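PDB 3KH5: protein MJ1225 from Methanocaldococcus jannaschii, which binds AMP and ADP through its CBS domains and is probably an archaeal counterpart of the regulatory gamma subunit of AMP-activated protein kinase. Local coordinates for residues 170-181 with 192-200. Numbering follows the deposited sequence.
Sequences VARTMVRNGFRR and GIITSTDFI. With ADP (adenosine-5'-diphosphate), chain E; AMP (adenosine monophosphate), chain C.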
ATOM      1  N   VAL A 170      13.039  -3.932  -8.066  1.00 33.42           N
ATOM      2  CA  VAL A 170      11.585  -3.824  -8.014  1.00 32.25           C
ATOM      3  C   VAL A 170      11.161  -2.791  -6.965  1.00 31.61           C
ATOM      4  O   VAL A 170      10.219  -2.032  -7.190  1.00 31.27           O
ATOM      5  CB  VAL A 170      10.922  -5.191  -7.740  1.00 32.28           C
ATOM      6  CG1 VAL A 170       9.417  -5.045  -7.515  1.00 32.03           C
ATOM      7  CG2 VAL A 170      11.189  -6.136  -8.895  1.00 32.00           C
ATOM      8  N   ALA A 171      11.865  -2.758  -5.830  1.00 31.03           N
ATOM      9  CA  ALA A 171      11.602  -1.782  -4.764  1.00 30.80           C
ATOM     10  C   ALA A 171      11.739  -0.340  -5.251  1.00 30.87           C
ATOM     11  O   ALA A 171      10.941   0.533  -4.890  1.00 30.44           O
ATOM     12  CB  ALA A 171      12.525  -2.028  -3.578  1.00 30.60           C
ATOM     13  N   ARG A 172      12.779  -0.099  -6.045  1.00 31.21           N
ATOM     14  CA  ARG A 172      12.986   1.179  -6.708  1.00 31.93           C
ATOM     15  C   ARG A 172      11.803   1.515  -7.589  1.00 31.71           C
ATOM     16  O   ARG A 172      11.268   2.619  -7.523  1.00 31.82           O
ATOM     17  CB  ARG A 172      14.230   1.100  -7.573  1.00 32.28           C
ATOM     18  CG  ARG A 172      15.499   1.168  -6.795  1.00 34.61           C
ATOM     19  CD  ARG A 172      16.035   2.563  -6.882  1.00 38.99           C
ATOM     20  NE  ARG A 172      17.450   2.495  -7.199  1.00 42.16           N
ATOM     21  CZ  ARG A 172      18.347   3.398  -6.828  1.00 43.92           C
ATOM     22  NH1 ARG A 172      17.982   4.457  -6.116  1.00 44.39           N
ATOM     23  NH2 ARG A 172      19.620   3.239  -7.168  1.00 44.70           N
ATOM     24  N   THR A 173      11.396   0.547  -8.410  1.00 31.68           N
ATOM     25  CA  THR A 173      10.279   0.733  -9.326  1.00 31.47           C
ATOM     26  C   THR A 173       9.019   1.113  -8.562  1.00 31.14           C
ATOM     27  O   THR A 173       8.311   2.031  -8.969  1.00 30.93           O
ATOM     28  CB  THR A 173      10.021  -0.520 -10.194  1.00 31.69           C
ATOM     29  OG1 THR A 173      11.222  -0.884 -10.881  1.00 32.28           O
ATOM     30  CG2 THR A 173       8.934  -0.259 -11.226  1.00 31.61           C
ATOM     31  N   MET A 174       8.749   0.422  -7.455  1.00 30.73           N
ATOM     32  CA  MET A 174       7.558   0.707  -6.655  1.00 30.52           C
ATOM     33  C   MET A 174       7.596   2.123  -6.083  1.00 30.39           C
ATOM     34  O   MET A 174       6.634   2.885  -6.215  1.00 30.10           O
ATOM     35  CB  MET A 174       7.416  -0.300  -5.507  1.00 30.70           C
ATOM     36  CG  MET A 174       6.980  -1.697  -5.912  1.00 30.89           C
ATOM     37  SD  MET A 174       6.863  -2.795  -4.479  1.00 32.99           S
ATOM     38  CE  MET A 174       6.253  -4.281  -5.279  1.00 32.46           C
ATOM     39  N   VAL A 175       8.710   2.462  -5.439  1.00 30.55           N
ATOM     40  CA  VAL A 175       8.832   3.720  -4.705  1.00 30.96           C
ATOM     41  C   VAL A 175       8.906   4.944  -5.623  1.00 31.33           C
ATOM     42  O   VAL A 175       8.242   5.953  -5.363  1.00 31.40           O
ATOM     43  CB  VAL A 175      10.011   3.679  -3.698  1.00 30.82           C
ATOM     44  CG1 VAL A 175      10.312   5.066  -3.132  1.00 30.82           C
ATOM     45  CG2 VAL A 175       9.705   2.699  -2.566  1.00 30.95           C
ATOM     46  N   ARG A 176       9.690   4.847  -6.699  1.00 31.77           N
ATOM     47  CA  ARG A 176       9.791   5.939  -7.680  1.00 32.38           C
ATOM     48  C   ARG A 176       8.459   6.246  -8.365  1.00 32.50           C
ATOM     49  O   ARG A 176       8.139   7.409  -8.623  1.00 32.53           O
ATOM     50  CB  ARG A 176      10.842   5.632  -8.753  1.00 32.48           C
ATOM     51  CG  ARG A 176      12.290   5.531  -8.259  1.00 33.50           C
ATOM     52  CD  ARG A 176      12.856   6.876  -7.786  1.00 35.05           C
ATOM     53  NE  ARG A 176      12.447   8.015  -8.608  1.00 36.38           N
ATOM     54  CZ  ARG A 176      12.482   9.277  -8.187  1.00 36.91           C
ATOM     55  NH1 ARG A 176      12.905   9.558  -6.959  1.00 36.75           N
ATOM     56  NH2 ARG A 176      12.090  10.261  -8.986  1.00 36.85           N
ATOM     57  N   ASN A 177       7.685   5.206  -8.656  1.00 32.58           N
ATOM     58  CA  ASN A 177       6.427   5.377  -9.375  1.00 32.87           C
ATOM     59  C   ASN A 177       5.225   5.576  -8.451  1.00 33.00           C
ATOM     60  O   ASN A 177       4.139   5.959  -8.911  1.00 33.17           O
ATOM     61  CB  ASN A 177       6.191   4.168 -10.276  1.00 32.81           C
ATOM     62  CG  ASN A 177       7.108   4.146 -11.479  1.00 33.06           C
ATOM     63  OD1 ASN A 177       6.845   4.813 -12.480  1.00 33.51           O
ATOM     64  ND2 ASN A 177       8.182   3.364 -11.397  1.00 32.46           N
ATOM     65  N   GLY A 178       5.417   5.301  -7.162  1.00 33.05           N
ATOM     66  CA  GLY A 178       4.333   5.344  -6.175  1.00 32.98           C
ATOM     67  C   GLY A 178       3.275   4.264  -6.349  1.00 33.01           C
ATOM     68  O   GLY A 178       2.096   4.503  -6.070  1.00 32.94           O
ATOM     69  N   PHE A 179       3.688   3.082  -6.811  1.00 33.03           N
ATOM     70  CA  PHE A 179       2.775   1.944  -6.999  1.00 33.19           C
ATOM     71  C   PHE A 179       3.099   0.793  -6.059  1.00 33.18           C
ATOM     72  O   PHE A 179       4.197   0.231  -6.116  1.00 33.25           O
ATOM     73  CB  PHE A 179       2.818   1.407  -8.438  1.00 33.15           C
ATOM     74  CG  PHE A 179       2.533   2.437  -9.497  1.00 33.72           C
ATOM     75  CD1 PHE A 179       1.548   3.402  -9.316  1.00 33.98           C
ATOM     76  CD2 PHE A 179       3.230   2.415 -10.700  1.00 34.11           C
ATOM     77  CE1 PHE A 179       1.280   4.350 -10.303  1.00 34.49           C
ATOM     78  CE2 PHE A 179       2.968   3.357 -11.696  1.00 34.53           C
ATOM     79  CZ  PHE A 179       1.990   4.325 -11.496  1.00 34.51           C
ATOM     80  N   ARG A 180       2.135   0.430  -5.214  1.00 33.11           N
ATOM     81  CA  ARG A 180       2.273  -0.706  -4.294  1.00 33.24           C
ATOM     82  C   ARG A 180       2.226  -2.057  -4.998  1.00 32.73           C
ATOM     83  O   ARG A 180       2.783  -3.032  -4.496  1.00 32.60           O
ATOM     84  CB  ARG A 180       1.173  -0.686  -3.231  1.00 33.46           C
ATOM     85  CG  ARG A 180       1.268   0.458  -2.236  1.00 35.28           C
ATOM     86  CD  ARG A 180      -0.046   0.649  -1.489  1.00 38.10           C
ATOM     87  NE  ARG A 180      -0.536  -0.582  -0.864  1.00 40.67           N
ATOM     88  CZ  ARG A 180      -1.633  -0.658  -0.114  1.00 42.17           C
ATOM     89  NH1 ARG A 180      -2.364   0.428   0.119  1.00 42.86           N
ATOM     90  NH2 ARG A 180      -2.001  -1.821   0.411  1.00 42.90           N
ATOM     91  N   ARG A 181       1.538  -2.122  -6.139  1.00 32.42           N
ATOM     92  CA  ARG A 181       1.367  -3.404  -6.837  1.00 32.43           C
ATOM     93  C   ARG A 181       1.850  -3.353  -8.293  1.00 32.30           C
ATOM     94  O   ARG A 181       1.444  -2.490  -9.086  1.00 32.01           O
ATOM     95  CB  ARG A 181      -0.078  -3.934  -6.745  1.00 32.69           C
ATOM     96  CG  ARG A 181      -1.052  -3.019  -5.965  1.00 33.89           C
ATOM     97  CD  ARG A 181      -1.484  -3.386  -4.539  1.00 36.49           C
ATOM     98  NE  ARG A 181      -2.406  -2.289  -4.279  1.00 38.00           N
ATOM     99  CZ  ARG A 181      -3.183  -2.055  -3.209  1.00 39.02           C
ATOM    100  NH1 ARG A 181      -3.255  -2.896  -2.132  1.00 39.62           N
ATOM    101  NH2 ARG A 181      -3.936  -0.930  -3.242  1.00 38.93           N
ATOM    102  N   GLY A 192       2.451 -13.340 -12.799  1.00 38.02           N
ATOM    103  CA  GLY A 192       2.304 -13.145 -11.362  1.00 35.86           C
ATOM    104  C   GLY A 192       1.997 -11.710 -10.969  1.00 34.36           C
ATOM    105  O   GLY A 192       1.795 -10.845 -11.822  1.00 34.25           O
ATOM    106  N   ILE A 193       1.950 -11.470  -9.664  1.00 33.08           N
ATOM    107  CA  ILE A 193       1.819 -10.125  -9.108  1.00 31.77           C
ATOM    108  C   ILE A 193       2.708 -10.026  -7.864  1.00 31.42           C
ATOM    109  O   ILE A 193       2.892 -11.009  -7.141  1.00 31.23           O
ATOM    110  CB  ILE A 193       0.336  -9.768  -8.787  1.00 31.64           C
ATOM    111  CG1 ILE A 193       0.156  -8.256  -8.559  1.00 31.22           C
ATOM    112  CG2 ILE A 193      -0.203 -10.604  -7.613  1.00 30.94           C
ATOM    113  CD1 ILE A 193      -1.297  -7.771  -8.618  1.00 31.24           C
ATOM    114  N   ILE A 194       3.272  -8.845  -7.638  1.00 31.06           N
ATOM    115  CA  ILE A 194       4.108  -8.581  -6.472  1.00 30.74           C
ATOM    116  C   ILE A 194       3.681  -7.233  -5.875  1.00 30.62           C
ATOM    117  O   ILE A 194       3.446  -6.270  -6.616  1.00 30.32           O
ATOM    118  CB  ILE A 194       5.627  -8.620  -6.848  1.00 30.78           C
ATOM    119  CG1 ILE A 194       6.510  -8.619  -5.594  1.00 30.94           C
ATOM    120  CG2 ILE A 194       6.014  -7.481  -7.796  1.00 30.63           C
ATOM    121  CD1 ILE A 194       6.610  -9.976  -4.913  1.00 31.33           C
ATOM    122  N   THR A 195       3.542  -7.177  -4.547  1.00 30.55           N
ATOM    123  CA  THR A 195       3.130  -5.943  -3.859  1.00 30.67           C
ATOM    124  C   THR A 195       4.095  -5.599  -2.717  1.00 30.72           C
ATOM    125  O   THR A 195       4.900  -6.439  -2.320  1.00 30.27           O
ATOM    126  CB  THR A 195       1.664  -6.010  -3.325  1.00 30.66           C
ATOM    127  OG1 THR A 195       1.607  -6.800  -2.130  1.00 31.35           O
ATOM    128  CG2 THR A 195       0.707  -6.589  -4.375  1.00 30.43           C
ATOM    129  N   SER A 196       4.011  -4.375  -2.193  1.00 30.97           N
ATOM    130  CA  SER A 196       4.863  -3.951  -1.071  1.00 31.25           C
ATOM    131  C   SER A 196       4.688  -4.836   0.174  1.00 31.62           C
ATOM    132  O   SER A 196       5.624  -5.011   0.958  1.00 31.77           O
ATOM    133  CB  SER A 196       4.609  -2.485  -0.717  1.00 31.29           C
ATOM    134  OG  SER A 196       3.261  -2.270  -0.332  1.00 31.10           O
ATOM    135  N   THR A 197       3.484  -5.393   0.326  1.00 31.96           N
ATOM    136  CA  THR A 197       3.118  -6.320   1.409  1.00 32.63           C
ATOM    137  C   THR A 197       3.970  -7.598   1.389  1.00 32.85           C
ATOM    138  O   THR A 197       4.405  -8.089   2.441  1.00 32.79           O
ATOM    139  CB  THR A 197       1.599  -6.668   1.324  1.00 32.58           C
ATOM    140  OG1 THR A 197       0.825  -5.547   1.773  1.00 33.38           O
ATOM    141  CG2 THR A 197       1.246  -7.878   2.174  1.00 33.02           C
ATOM    142  N   ASP A 198       4.202  -8.119   0.185  1.00 33.44           N
ATOM    143  CA  ASP A 198       5.083  -9.269  -0.027  1.00 34.20           C
ATOM    144  C   ASP A 198       6.488  -9.004   0.504  1.00 35.19           C
ATOM    145  O   ASP A 198       7.137  -9.906   1.043  1.00 35.15           O
ATOM    146  CB  ASP A 198       5.156  -9.609  -1.519  1.00 33.92           C
ATOM    147  CG  ASP A 198       3.834 -10.108  -2.069  1.00 33.40           C
ATOM    148  OD1 ASP A 198       3.207 -10.974  -1.425  1.00 33.91           O
ATOM    149  OD2 ASP A 198       3.419  -9.639  -3.151  1.00 31.71           O
ATOM    150  N   PHE A 199       6.950  -7.765   0.348  1.00 36.52           N
ATOM    151  CA  PHE A 199       8.272  -7.378   0.825  1.00 38.09           C
ATOM    152  C   PHE A 199       8.329  -7.360   2.373  1.00 39.33           C
ATOM    153  O   PHE A 199       9.342  -7.788   2.954  1.00 39.55           O
ATOM    154  CB  PHE A 199       8.762  -6.065   0.162  1.00 37.94           C
ATOM    155  CG  PHE A 199       8.986  -6.166  -1.354  1.00 38.21           C
ATOM    156  CD1 PHE A 199       8.843  -7.381  -2.033  1.00 38.60           C
ATOM    157  CD2 PHE A 199       9.372  -5.043  -2.090  1.00 38.44           C
ATOM    158  CE1 PHE A 199       9.054  -7.468  -3.414  1.00 38.44           C
ATOM    159  CE2 PHE A 199       9.590  -5.124  -3.475  1.00 38.29           C
ATOM    160  CZ  PHE A 199       9.429  -6.340  -4.134  1.00 38.56           C
ATOM    161  N   ILE A 200       7.243  -6.914   3.029  1.00 41.10           N
ATOM    162  CA  ILE A 200       7.144  -6.965   4.505  1.00 42.83           C
ATOM    163  C   ILE A 200       7.088  -8.399   5.021  1.00 43.82           C
ATOM    164  O   ILE A 200       7.721  -8.738   6.037  1.00 44.10           O
ATOM    165  CB  ILE A 200       5.861  -6.283   5.082  1.00 42.91           C
ATOM    166  CG1 ILE A 200       5.535  -4.933   4.394  1.00 43.19           C
ATOM    167  CG2 ILE A 200       5.998  -6.071   6.617  1.00 43.10           C
ATOM    168  CD1 ILE A 200       6.595  -3.866   4.599  1.00 43.64           C
TER
HETATM  169  PB  ADP E 284      -1.547   1.033  -6.086  1.00 47.80           P
HETATM  170  O1B ADP E 284      -2.529   0.345  -5.208  1.00 47.89           O
HETATM  171  O2B ADP E 284      -0.651  -0.028  -6.974  1.00 46.75           O
HETATM  172  O3B ADP E 284      -0.470   1.936  -5.283  1.00 47.81           O
HETATM  173  PA  ADP E 284      -3.046   3.367  -6.862  1.00 44.76           P
HETATM  174  O1A ADP E 284      -4.475   3.267  -6.480  1.00 45.01           O
HETATM  175  O2A ADP E 284      -2.137   4.199  -5.822  1.00 44.93           O
HETATM  176  O3A ADP E 284      -2.325   1.945  -7.142  1.00 46.09           O
HETATM  177  O5' ADP E 284      -2.887   3.965  -8.328  1.00 43.23           O
HETATM  178  C5' ADP E 284      -3.168   5.332  -8.681  1.00 40.37           C
HETATM  179  C4' ADP E 284      -3.282   5.361 -10.229  1.00 38.76           C
HETATM  180  O4' ADP E 284      -2.077   4.731 -10.776  1.00 37.85           O
HETATM  181  C3' ADP E 284      -4.484   4.550 -10.749  1.00 37.84           C
HETATM  182  O3' ADP E 284      -5.016   5.180 -11.919  1.00 38.01           O
HETATM  183  C2' ADP E 284      -3.879   3.188 -11.104  1.00 37.10           C
HETATM  184  O2' ADP E 284      -4.602   2.549 -12.170  1.00 35.85           O
HETATM  185  C1' ADP E 284      -2.453   3.554 -11.547  1.00 37.00           C
HETATM  186  N9  ADP E 284      -1.511   2.405 -11.305  1.00 36.21           N
HETATM  187  C8  ADP E 284      -1.452   1.618 -10.224  1.00 36.35           C
HETATM  188  N7  ADP E 284      -0.494   0.702 -10.382  1.00 36.12           N
HETATM  189  C5  ADP E 284       0.065   0.897 -11.567  1.00 36.26           C
HETATM  190  C6  ADP E 284       1.094   0.267 -12.263  1.00 36.42           C
HETATM  191  N6  ADP E 284       1.740  -0.773 -11.737  1.00 36.12           N
HETATM  192  N1  ADP E 284       1.424   0.732 -13.479  1.00 36.59           N
HETATM  193  C2  ADP E 284       0.783   1.768 -14.012  1.00 36.52           C
HETATM  194  N3  ADP E 284      -0.200   2.389 -13.371  1.00 36.40           N
HETATM  195  C4  ADP E 284      -0.580   1.978 -12.152  1.00 36.27           C
HETATM  196  P   AMP C 282      -1.951  -5.874  -0.866  1.00 51.11           P
HETATM  197  O1P AMP C 282      -2.460  -5.560   0.493  1.00 51.58           O
HETATM  198  O2P AMP C 282      -0.614  -5.030  -1.196  1.00 51.23           O
HETATM  199  O3P AMP C 282      -3.003  -5.464  -2.030  1.00 51.12           O
HETATM  200  O5' AMP C 282      -1.569  -7.417  -1.081  1.00 49.83           O
HETATM  201  C5' AMP C 282      -1.812  -8.445  -0.091  1.00 47.18           C
HETATM  202  C4' AMP C 282      -1.600  -9.825  -0.719  1.00 44.98           C
HETATM  203  O4' AMP C 282      -2.574  -9.911  -1.799  1.00 43.42           O
HETATM  204  C3' AMP C 282      -0.197  -9.836  -1.356  1.00 44.30           C
HETATM  205  O3' AMP C 282       0.437 -11.118  -1.169  1.00 44.98           O
HETATM  206  C2' AMP C 282      -0.487  -9.608  -2.838  1.00 43.00           C
HETATM  207  O2' AMP C 282       0.488 -10.280  -3.644  1.00 43.01           O
HETATM  208  C1' AMP C 282      -1.870 -10.246  -3.005  1.00 41.73           C
HETATM  209  N9  AMP C 282      -2.628  -9.679  -4.160  1.00 39.34           N
HETATM  210  C8  AMP C 282      -2.840  -8.385  -4.423  1.00 38.26           C
HETATM  211  N7  AMP C 282      -3.557  -8.265  -5.540  1.00 37.07           N
HETATM  212  C5  AMP C 282      -3.800  -9.491  -5.989  1.00 36.71           C
HETATM  213  C6  AMP C 282      -4.486  -9.986  -7.087  1.00 36.16           C
HETATM  214  N6  AMP C 282      -5.063  -9.150  -7.949  1.00 35.47           N
HETATM  215  N1  AMP C 282      -4.557 -11.319  -7.261  1.00 36.38           N
HETATM  216  C2  AMP C 282      -3.985 -12.161  -6.403  1.00 36.23           C
HETATM  217  N3  AMP C 282      -3.323 -11.718  -5.343  1.00 36.57           N
HETATM  218  C4  AMP C 282      -3.216 -10.394  -5.113  1.00 37.74           C
HETATM  219  O   HOH W   1       0.657  -3.093  -0.831  1.00 35.82           O
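Met174 reaches out from helix 167-177 with its chain extended beyond CG (chi2 179°), which lays SD beside the Phe199 ring, 3.7 Å from CE2, in an oblique Met-aromatic contact. Its methyl CE lies against the backbone of Ile194 and Thr195. Val170 closes the apolar patch: CG1 meets the edge of the Phe199 ring at CZ, 3.6 Å away. This inward face of helix 167-177 is tightly packed, extended by Met225 and Ile228, whereas Arg172 and Arg176 on its exposed outer face lie clear of segment 192-200.

The polar half is also buried, lined with nucleotide phosphates. Ser196 N donates to Arg180 O (2.9 Å), tying the loop after helix 167-177 to the start of helix 196-203, while the Arg181 and Thr195 side chains share one face of the antiparallel pair. Arg181 bridges the ligands: NE and NH2 both bind ADP O1B, and NH1 binds AMP O3P at 2.6 Å. Arg180 NE lies over the centre of the Arg181 guanidinium face, while NH1 and NH2 form salt bridges with two other ADP molecules; NE and Ser196 OG, also bonded to Ser54, hold a water between them. Asp198 grips both ribose hydroxyls of AMP, and its OD2 also accepts from Thr195 N (2.8 Å) within a capping box. Adjacent arginines reaching several phosphates suggest that charge is balanced jointly, consistent with a CBS module sensing adenine nucleotides.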